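Local coordinates for tyrosine specific protein phosphatase, putative (PDB 3M4U), which dephosphorylates phosphotyrosine in proteins, among them the nucleolar protein NOPP44/46, and acts as a life-cycle switch in Trypanosoma brucei, at residues A[132-137]-A[142-147]; A[104-109]-A[226-231]. All blocks are in the same frame, centred on the assembly; numbering follows the deposited sequence.

In the fold
Contact 2 lies in the core, its centre about 10 Å from that of the chain, with all touching residues buried; contact 1, about 20 Å out, is partly buried. Both reach the same mixed sheet, contact 1 at edge strand 143-146 and contact 2 at strand 225-228. Helix 103-112, which supplies one side of contact 2, also reaches contact 1: Phe146 CD1 comes within 3.7 Å of Leu107 CD1, and the rings of Tyr135 and Phe106 meet edge-to-face. Tyr135 OH meets His228 NE2 at 3.0 Å, a probable hydrogen bond. Across its segments contact 1 is mainly apolar, Arg134 bonding within its own segment and to Glu141; contact 2 is aromatic and aliphatic beside a phosphate-binding loop.

Contact 1 of 2, residues A[132-137]-A[142-147]; sequences AERYWP and DSLSFP
Leu144 sets its branched end against Arg134, the two side chains crossing at about a right angle. CD2 of Leu144 lies 3.3 Å from Arg134 NH2, and the same methyl is 3.3 Å from Trp136 O, beside the place where the arginine folds back on its own segment. With CG anti to the backbone N (chi1 -173°) and a bend at chi3, Arg134 brings NE to Trp136 O at 2.7 Å; the N-H...O angle of 172° and a carbonyl oxygen lying almost in the guanidinium plane mark a straight bond. The guanidinium is thus fixed by the carbonyl of Trp136 through NE, with a weak addition from NH2, and by a salt bridge from NH2 to Glu141. On the way, CG of Arg134 passes over the centre of the Trp136 ring, 3.4 Å above its plane. Residues 135-137 match the Tyr-Trp-Pro of the KCxxYWP motif known from the PTP family, and here they run beside the edge strand 143-146, whose backbone pairs with strand 154-158. Phe146 comes from that strand with its CZ leading, 3.6 Å from Arg134 O and 3.9 Å from Tyr135 CA. Phe146 also touches Val103, Pro104 and Leu107 of helix 103-112. Further along, Pro137 CG rests 3.8 Å from Asp142 O, while its ring also touches Val156.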
ATOM      1  N   ALA A 132       1.499 -10.080   9.285  1.00 32.35           N
ATOM      2  CA  ALA A 132       0.698 -10.494   8.138  1.00 32.32           C
ATOM      3  C   ALA A 132       0.508 -11.992   8.091  1.00 29.91           C
ATOM      4  O   ALA A 132       1.162 -12.745   8.809  1.00 30.96           O
ATOM      5  CB  ALA A 132       1.316  -9.995   6.828  1.00 26.68           C
ATOM      6  N   GLU A 133      -0.410 -12.415   7.235  1.00 33.80           N
ATOM      7  CA  GLU A 133      -0.756 -13.822   7.126  1.00 36.18           C
ATOM      8  C   GLU A 133      -0.429 -14.269   5.717  1.00 32.99           C
ATOM      9  O   GLU A 133      -0.900 -13.680   4.744  1.00 35.02           O
ATOM     10  CB  GLU A 133      -2.252 -14.019   7.420  1.00 39.13           C
ATOM     11  CG  GLU A 133      -2.733 -15.470   7.389  1.00 39.77           C
ATOM     12  CD  GLU A 133      -2.219 -16.315   8.566  1.00 46.74           C
ATOM     13  OE1 GLU A 133      -1.819 -15.747   9.612  1.00 47.69           O
ATOM     14  OE2 GLU A 133      -2.230 -17.559   8.444  1.00 49.37           O
ATOM     15  N   ARG A 134       0.371 -15.318   5.604  1.00 35.36           N
ATOM     16  CA  ARG A 134       0.784 -15.816   4.299  1.00 36.58           C
ATOM     17  C   ARG A 134      -0.405 -16.371   3.501  1.00 35.13           C
ATOM     18  O   ARG A 134      -1.220 -17.143   4.020  1.00 43.02           O
ATOM     19  CB  ARG A 134       1.863 -16.872   4.489  1.00 41.49           C
ATOM     20  CG  ARG A 134       2.492 -17.357   3.217  1.00 38.13           C
ATOM     21  CD  ARG A 134       3.344 -18.576   3.494  1.00 37.55           C
ATOM     22  NE  ARG A 134       2.733 -19.697   2.805  1.00 55.14           N
ATOM     23  CZ  ARG A 134       2.633 -20.927   3.285  1.00 45.91           C
ATOM     24  NH1 ARG A 134       3.132 -21.232   4.472  1.00 45.74           N
ATOM     25  NH2 ARG A 134       2.033 -21.846   2.556  1.00 52.67           N
ATOM     26  N   TYR A 135      -0.520 -15.952   2.250  1.00 33.73           N
ATOM     27  CA  TYR A 135      -1.624 -16.386   1.396  1.00 32.49           C
ATOM     28  C   TYR A 135      -1.086 -16.890   0.075  1.00 29.18           C
ATOM     29  O   TYR A 135      -1.797 -16.923  -0.914  1.00 32.93           O
ATOM     30  CB  TYR A 135      -2.616 -15.238   1.128  1.00 30.79           C
ATOM     31  CG  TYR A 135      -1.980 -13.923   0.673  1.00 32.24           C
ATOM     32  CD1 TYR A 135      -1.803 -13.636  -0.680  1.00 29.92           C
ATOM     33  CD2 TYR A 135      -1.575 -12.961   1.606  1.00 34.73           C
ATOM     34  CE1 TYR A 135      -1.250 -12.439  -1.100  1.00 26.60           C
ATOM     35  CE2 TYR A 135      -1.008 -11.752   1.198  1.00 29.69           C
ATOM     36  CZ  TYR A 135      -0.843 -11.502  -0.153  1.00 32.38           C
ATOM     37  OH  TYR A 135      -0.276 -10.309  -0.555  1.00 30.09           O
ATOM     38  N   TRP A 136       0.178 -17.262   0.050  1.00 30.71           N
ATOM     39  CA  TRP A 136       0.748 -17.850  -1.150  1.00 37.15           C
ATOM     40  C   TRP A 136       1.401 -19.182  -0.809  1.00 37.94           C
ATOM     41  O   TRP A 136       1.922 -19.371   0.299  1.00 40.12           O
ATOM     42  CB  TRP A 136       1.790 -16.915  -1.750  1.00 34.13           C
ATOM     43  CG  TRP A 136       2.879 -16.595  -0.793  1.00 33.22           C
ATOM     44  CD1 TRP A 136       4.014 -17.303  -0.589  1.00 32.37           C
ATOM     45  CD2 TRP A 136       2.922 -15.488   0.113  1.00 31.02           C
ATOM     46  NE1 TRP A 136       4.779 -16.706   0.387  1.00 33.56           N
ATOM     47  CE2 TRP A 136       4.127 -15.585   0.832  1.00 35.22           C
ATOM     48  CE3 TRP A 136       2.056 -14.424   0.384  1.00 33.93           C
ATOM     49  CZ2 TRP A 136       4.498 -14.656   1.809  1.00 34.94           C
ATOM     50  CZ3 TRP A 136       2.417 -13.501   1.364  1.00 33.42           C
ATOM     51  CH2 TRP A 136       3.633 -13.619   2.055  1.00 36.84           C
ATOM     52  N   PRO A 137       1.397 -20.117  -1.764  1.00 37.39           N
ATOM     53  CA  PRO A 137       2.136 -21.357  -1.488  1.00 44.53           C
ATOM     54  C   PRO A 137       3.638 -21.088  -1.265  1.00 46.24           C
ATOM     55  O   PRO A 137       4.226 -20.219  -1.919  1.00 44.69           O
ATOM     56  CB  PRO A 137       1.908 -22.194  -2.753  1.00 43.20           C
ATOM     57  CG  PRO A 137       0.683 -21.590  -3.410  1.00 43.32           C
ATOM     58  CD  PRO A 137       0.731 -20.128  -3.080  1.00 38.20           C
ATOM     59  N   ASP A 142       2.203 -26.457  -3.747  1.00 50.70           N
ATOM     60  CA  ASP A 142       1.782 -25.962  -5.045  1.00 56.20           C
ATOM     61  C   ASP A 142       0.440 -25.286  -4.872  1.00 54.50           C
ATOM     62  O   ASP A 142       0.013 -24.484  -5.708  1.00 53.32           O
ATOM     63  CB  ASP A 142       1.653 -27.114  -6.051  1.00 63.35           C
ATOM     64  CG  ASP A 142       3.007 -27.602  -6.575  1.00 71.80           C
ATOM     65  OD1 ASP A 142       4.047 -27.369  -5.907  1.00 68.95           O
ATOM     66  OD2 ASP A 142       3.022 -28.221  -7.668  1.00 71.39           O
ATOM     67  N   SER A 143      -0.215 -25.615  -3.764  1.00 51.16           N
ATOM     68  CA  SER A 143      -1.587 -25.201  -3.541  1.00 48.89           C
ATOM     69  C   SER A 143      -1.852 -24.863  -2.078  1.00 49.50           C
ATOM     70  O   SER A 143      -1.362 -25.528  -1.155  1.00 46.68           O
ATOM     71  CB  SER A 143      -2.555 -26.288  -4.012  1.00 50.16           C
ATOM     72  OG  SER A 143      -3.882 -25.790  -4.091  1.00 52.14           O
ATOM     73  N   LEU A 144      -2.638 -23.811  -1.890  1.00 46.69           N
ATOM     74  CA  LEU A 144      -3.053 -23.375  -0.575  1.00 48.78           C
ATOM     75  C   LEU A 144      -4.543 -23.133  -0.677  1.00 49.46           C
ATOM     76  O   LEU A 144      -5.022 -22.574  -1.666  1.00 48.08           O
ATOM     77  CB  LEU A 144      -2.317 -22.087  -0.193  1.00 43.04           C
ATOM     78  CG  LEU A 144      -1.826 -21.953   1.246  1.00 42.41           C
ATOM     79  CD1 LEU A 144      -1.154 -23.226   1.723  1.00 43.86           C
ATOM     80  CD2 LEU A 144      -0.872 -20.784   1.364  1.00 45.63           C
ATOM     81  N   SER A 145      -5.287 -23.576   0.328  1.00 49.89           N
ATOM     82  CA  SER A 145      -6.728 -23.332   0.332  1.00 56.94           C
ATOM     83  C   SER A 145      -7.189 -22.644   1.610  1.00 49.72           C
ATOM     84  O   SER A 145      -6.655 -22.871   2.697  1.00 47.13           O
ATOM     85  CB  SER A 145      -7.520 -24.631   0.094  1.00 63.46           C
ATOM     86  OG  SER A 145      -7.218 -25.611   1.077  1.00 67.40           O
ATOM     87  N   PHE A 146      -8.176 -21.778   1.465  1.00 48.45           N
ATOM     88  CA  PHE A 146      -8.719 -21.095   2.622  1.00 51.75           C
ATOM     89  C   PHE A 146     -10.232 -21.266   2.617  1.00 54.88           C
ATOM     90  O   PHE A 146     -10.902 -20.776   1.709  1.00 53.60           O
ATOM     91  CB  PHE A 146      -8.307 -19.623   2.609  1.00 44.40           C
ATOM     92  CG  PHE A 146      -6.825 -19.410   2.741  1.00 43.78           C
ATOM     93  CD1 PHE A 146      -6.018 -19.334   1.616  1.00 41.72           C
ATOM     94  CD2 PHE A 146      -6.233 -19.301   3.998  1.00 44.69           C
ATOM     95  CE1 PHE A 146      -4.647 -19.135   1.738  1.00 44.68           C
ATOM     96  CE2 PHE A 146      -4.855 -19.106   4.136  1.00 41.03           C
ATOM     97  CZ  PHE A 146      -4.060 -19.021   3.006  1.00 43.53           C
ATOM     98  N   PRO A 147     -10.770 -21.975   3.630  1.00 59.88           N
ATOM     99  CA  PRO A 147     -10.047 -22.488   4.805  1.00 65.27           C
ATOM    100  C   PRO A 147      -9.533 -23.930   4.723  1.00 62.95           C
ATOM    101  O   PRO A 147      -9.038 -24.423   5.742  1.00 63.07           O
ATOM    102  CB  PRO A 147     -11.108 -22.430   5.918  1.00 66.82           C
ATOM    103  CG  PRO A 147     -12.453 -22.264   5.206  1.00 66.48           C
ATOM    104  CD  PRO A 147     -12.207 -22.278   3.722  1.00 65.32           C
TER

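Contact 2 of 2, residues A[104-109]-A[226-231]; sequences PDFLET and LVHCSA. With PO4 (phosphate ion), chain C.
Phe106 directs its ring edge at the face of His228 in an offset T-shaped pair: the centroids are 5.7 Å apart and the planes stand at 85°. Its CZ is the leading atom, 4.0 Å from His228 CD2, and the neighbouring CE1 meets Leu226 CD1, also at 4.0 Å. The first torsion of Phe106, -178°, extends the ring away from helix 103-112 toward strand 225-228, where both Leu226 and His228 point their side chains back at it. Leu226 CD2 also lies at the edge of the imidazole, in its plane, so one leucine touches both rings. The intervening Val227 faces the other way and packs on Thr236 of helix 234-250; the alternation fits a central strand with helices on either side, as in the alpha/beta fold of the PTP family. His228 to Arg235 form the HCX5R signature, the phosphate-binding loop that follows this strand. A phosphate ion, probably from the crystallisation liquor, occupies the loop: Ala231 N donates to its O4 at 2.9 Å with an N-H...O angle of 146°, and Ile233 N, Gly234 N, Arg235 NH1 and Thr236 OG1 are hydrogen-bonded to it as well. The imidazole belongs to the residue just before Cys229, at the start of this loop. NE2 is hydrogen-bonded to Tyr135 OH, which probably does most to fix the ring's rotation; His228 ND1 adds a weak bond to Cys229 O, at 3.5 Å. Within the helix, Asp105 O accepts both Thr109 N, at 3.0 Å, and Thr109 OG1, at 2.9 Å, which reach it from opposite faces of the carbonyl plane.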
ATOM      1  N   PRO A 104     -10.126 -15.493   2.721  1.00 40.45           N
ATOM      2  CA  PRO A 104     -11.073 -15.823   1.638  1.00 37.43           C
ATOM      3  C   PRO A 104     -11.668 -14.564   1.013  1.00 37.24           C
ATOM      4  O   PRO A 104     -11.752 -14.475  -0.206  1.00 40.42           O
ATOM      5  CB  PRO A 104     -12.164 -16.646   2.347  1.00 31.55           C
ATOM      6  CG  PRO A 104     -11.453 -17.268   3.529  1.00 37.48           C
ATOM      7  CD  PRO A 104     -10.390 -16.261   3.957  1.00 40.29           C
ATOM      8  N   ASP A 105     -12.057 -13.592   1.836  1.00 38.23           N
ATOM      9  CA  ASP A 105     -12.569 -12.318   1.324  1.00 36.37           C
ATOM     10  C   ASP A 105     -11.526 -11.549   0.500  1.00 38.46           C
ATOM     11  O   ASP A 105     -11.847 -10.969  -0.537  1.00 36.23           O
ATOM     12  CB  ASP A 105     -13.073 -11.458   2.479  1.00 38.84           C
ATOM     13  CG  ASP A 105     -14.525 -11.763   2.849  1.00 49.62           C
ATOM     14  OD1 ASP A 105     -15.256 -12.366   2.020  1.00 50.37           O
ATOM     15  OD2 ASP A 105     -14.942 -11.373   3.962  1.00 46.24           O
ATOM     16  N   PHE A 106     -10.281 -11.557   0.974  1.00 35.95           N
ATOM     17  CA  PHE A 106      -9.164 -10.906   0.292  1.00 34.02           C
ATOM     18  C   PHE A 106      -8.957 -11.542  -1.085  1.00 37.27           C
ATOM     19  O   PHE A 106      -9.031 -10.873  -2.130  1.00 34.44           O
ATOM     20  CB  PHE A 106      -7.895 -11.041   1.156  1.00 30.23           C
ATOM     21  CG  PHE A 106      -6.676 -10.367   0.576  1.00 41.36           C
ATOM     22  CD1 PHE A 106      -6.515  -8.984   0.656  1.00 37.90           C
ATOM     23  CD2 PHE A 106      -5.679 -11.116  -0.028  1.00 36.61           C
ATOM     24  CE1 PHE A 106      -5.387  -8.366   0.139  1.00 35.14           C
ATOM     25  CE2 PHE A 106      -4.550 -10.506  -0.545  1.00 40.51           C
ATOM     26  CZ  PHE A 106      -4.403  -9.125  -0.464  1.00 40.97           C
ATOM     27  N   LEU A 107      -8.705 -12.847  -1.078  1.00 37.07           N
ATOM     28  CA  LEU A 107      -8.532 -13.597  -2.311  1.00 33.81           C
ATOM     29  C   LEU A 107      -9.734 -13.451  -3.233  1.00 36.51           C
ATOM     30  O   LEU A 107      -9.563 -13.318  -4.443  1.00 38.57           O
ATOM     31  CB  LEU A 107      -8.315 -15.072  -2.005  1.00 36.41           C
ATOM     32  CG  LEU A 107      -7.122 -15.362  -1.105  1.00 42.80           C
ATOM     33  CD1 LEU A 107      -7.033 -16.866  -0.882  1.00 37.07           C
ATOM     34  CD2 LEU A 107      -5.836 -14.785  -1.719  1.00 35.84           C
ATOM     35  N   GLU A 108     -10.943 -13.489  -2.670  1.00 32.53           N
ATOM     36  CA  GLU A 108     -12.150 -13.452  -3.495  1.00 43.55           C
ATOM     37  C   GLU A 108     -12.200 -12.137  -4.244  1.00 41.37           C
ATOM     38  O   GLU A 108     -12.574 -12.072  -5.417  1.00 41.59           O
ATOM     39  CB  GLU A 108     -13.423 -13.600  -2.658  1.00 42.12           C
ATOM     40  CG  GLU A 108     -14.643 -12.979  -3.339  1.00 46.11           C
ATOM     41  CD  GLU A 108     -15.971 -13.337  -2.673  1.00 59.96           C
ATOM     42  OE1 GLU A 108     -15.957 -13.850  -1.526  1.00 52.00           O
ATOM     43  OE2 GLU A 108     -17.032 -13.092  -3.305  1.00 61.84           O
ATOM     44  N   THR A 109     -11.809 -11.085  -3.545  1.00 39.84           N
ATOM     45  CA  THR A 109     -11.852  -9.760  -4.116  1.00 41.43           C
ATOM     46  C   THR A 109     -10.869  -9.656  -5.275  1.00 39.92           C
ATOM     47  O   THR A 109     -11.220  -9.197  -6.367  1.00 39.53           O
ATOM     48  CB  THR A 109     -11.599  -8.705  -3.034  1.00 39.37           C
ATOM     49  OG1 THR A 109     -12.729  -8.675  -2.150  1.00 39.42           O
ATOM     50  CG2 THR A 109     -11.430  -7.341  -3.655  1.00 44.85           C
ATOM     51  N   LEU A 226      -3.652  -3.130  -6.066  1.00 33.26           N
ATOM     52  CA  LEU A 226      -3.802  -3.256  -4.624  1.00 34.11           C
ATOM     53  C   LEU A 226      -2.472  -3.237  -3.900  1.00 30.15           C
ATOM     54  O   LEU A 226      -1.585  -4.052  -4.165  1.00 32.69           O
ATOM     55  CB  LEU A 226      -4.588  -4.506  -4.245  1.00 34.35           C
ATOM     56  CG  LEU A 226      -4.825  -4.674  -2.741  1.00 28.83           C
ATOM     57  CD1 LEU A 226      -6.121  -5.421  -2.500  1.00 30.81           C
ATOM     58  CD2 LEU A 226      -3.656  -5.383  -2.045  1.00 28.01           C
ATOM     59  N   VAL A 227      -2.358  -2.310  -2.962  1.00 29.01           N
ATOM     60  CA  VAL A 227      -1.163  -2.172  -2.141  1.00 26.12           C
ATOM     61  C   VAL A 227      -1.566  -2.344  -0.686  1.00 27.66           C
ATOM     62  O   VAL A 227      -2.538  -1.742  -0.221  1.00 31.69           O
ATOM     63  CB  VAL A 227      -0.533  -0.765  -2.319  1.00 26.23           C
ATOM     64  CG1 VAL A 227       0.681  -0.572  -1.399  1.00 27.81           C
ATOM     65  CG2 VAL A 227      -0.174  -0.510  -3.786  1.00 28.40           C
ATOM     66  N   HIS A 228      -0.831  -3.171   0.037  1.00 27.70           N
ATOM     67  CA  HIS A 228      -1.068  -3.306   1.458  1.00 27.39           C
ATOM     68  C   HIS A 228       0.231  -3.453   2.180  1.00 30.82           C
ATOM     69  O   HIS A 228       1.282  -3.686   1.577  1.00 29.38           O
ATOM     70  CB  HIS A 228      -2.013  -4.477   1.788  1.00 32.31           C
ATOM     71  CG  HIS A 228      -1.400  -5.842   1.673  1.00 29.42           C
ATOM     72  ND1 HIS A 228      -0.760  -6.463   2.731  1.00 30.51           N
ATOM     73  CD2 HIS A 228      -1.384  -6.729   0.649  1.00 30.29           C
ATOM     74  CE1 HIS A 228      -0.359  -7.666   2.350  1.00 30.14           C
ATOM     75  NE2 HIS A 228      -0.721  -7.855   1.093  1.00 28.46           N
ATOM     76  N   CYS A 229       0.169  -3.279   3.485  1.00 28.48           N
ATOM     77  CA  CYS A 229       1.283  -3.678   4.298  1.00 31.19           C
ATOM     78  C   CYS A 229       0.420  -3.977   5.498  1.00 29.42           C
ATOM     79  O   CYS A 229      -0.781  -4.162   5.324  1.00 28.80           O
ATOM     80  CB  CYS A 229       2.114  -2.506   4.721  1.00 32.68           C
ATOM     81  N   SER A 230       1.000  -4.059   6.688  1.00 29.92           N
ATOM     82  CA  SER A 230       0.388  -4.721   7.843  1.00 29.61           C
ATOM     83  C   SER A 230      -0.963  -4.068   8.169  1.00 34.55           C
ATOM     84  O   SER A 230      -2.012  -4.715   8.137  1.00 33.81           O
ATOM     85  CB  SER A 230       1.320  -4.659   9.050  1.00 33.07           C
ATOM     86  OG  SER A 230       0.824  -5.415  10.138  1.00 32.86           O
ATOM     87  N   ALA A 231      -0.915  -2.772   8.466  1.00 33.34           N
ATOM     88  CA  ALA A 231      -2.105  -1.977   8.679  1.00 29.64           C
ATOM     89  C   ALA A 231      -2.597  -1.348   7.379  1.00 32.39           C
ATOM     90  O   ALA A 231      -3.754  -0.958   7.279  1.00 32.29           O
ATOM     91  CB  ALA A 231      -1.831  -0.902   9.731  1.00 31.36           C
TER
HETATM   92  P   PO4 C 307       1.645  -0.230   7.082  1.00 34.98           P
HETATM   93  O1  PO4 C 307       1.056  -0.155   5.685  1.00 31.67           O
HETATM   94  O2  PO4 C 307       3.052   0.306   7.015  1.00 31.49           O
HETATM   95  O3  PO4 C 307       0.889   0.632   8.062  1.00 33.85           O
HETATM   96  O4  PO4 C 307       1.614  -1.651   7.577  1.00 29.88           O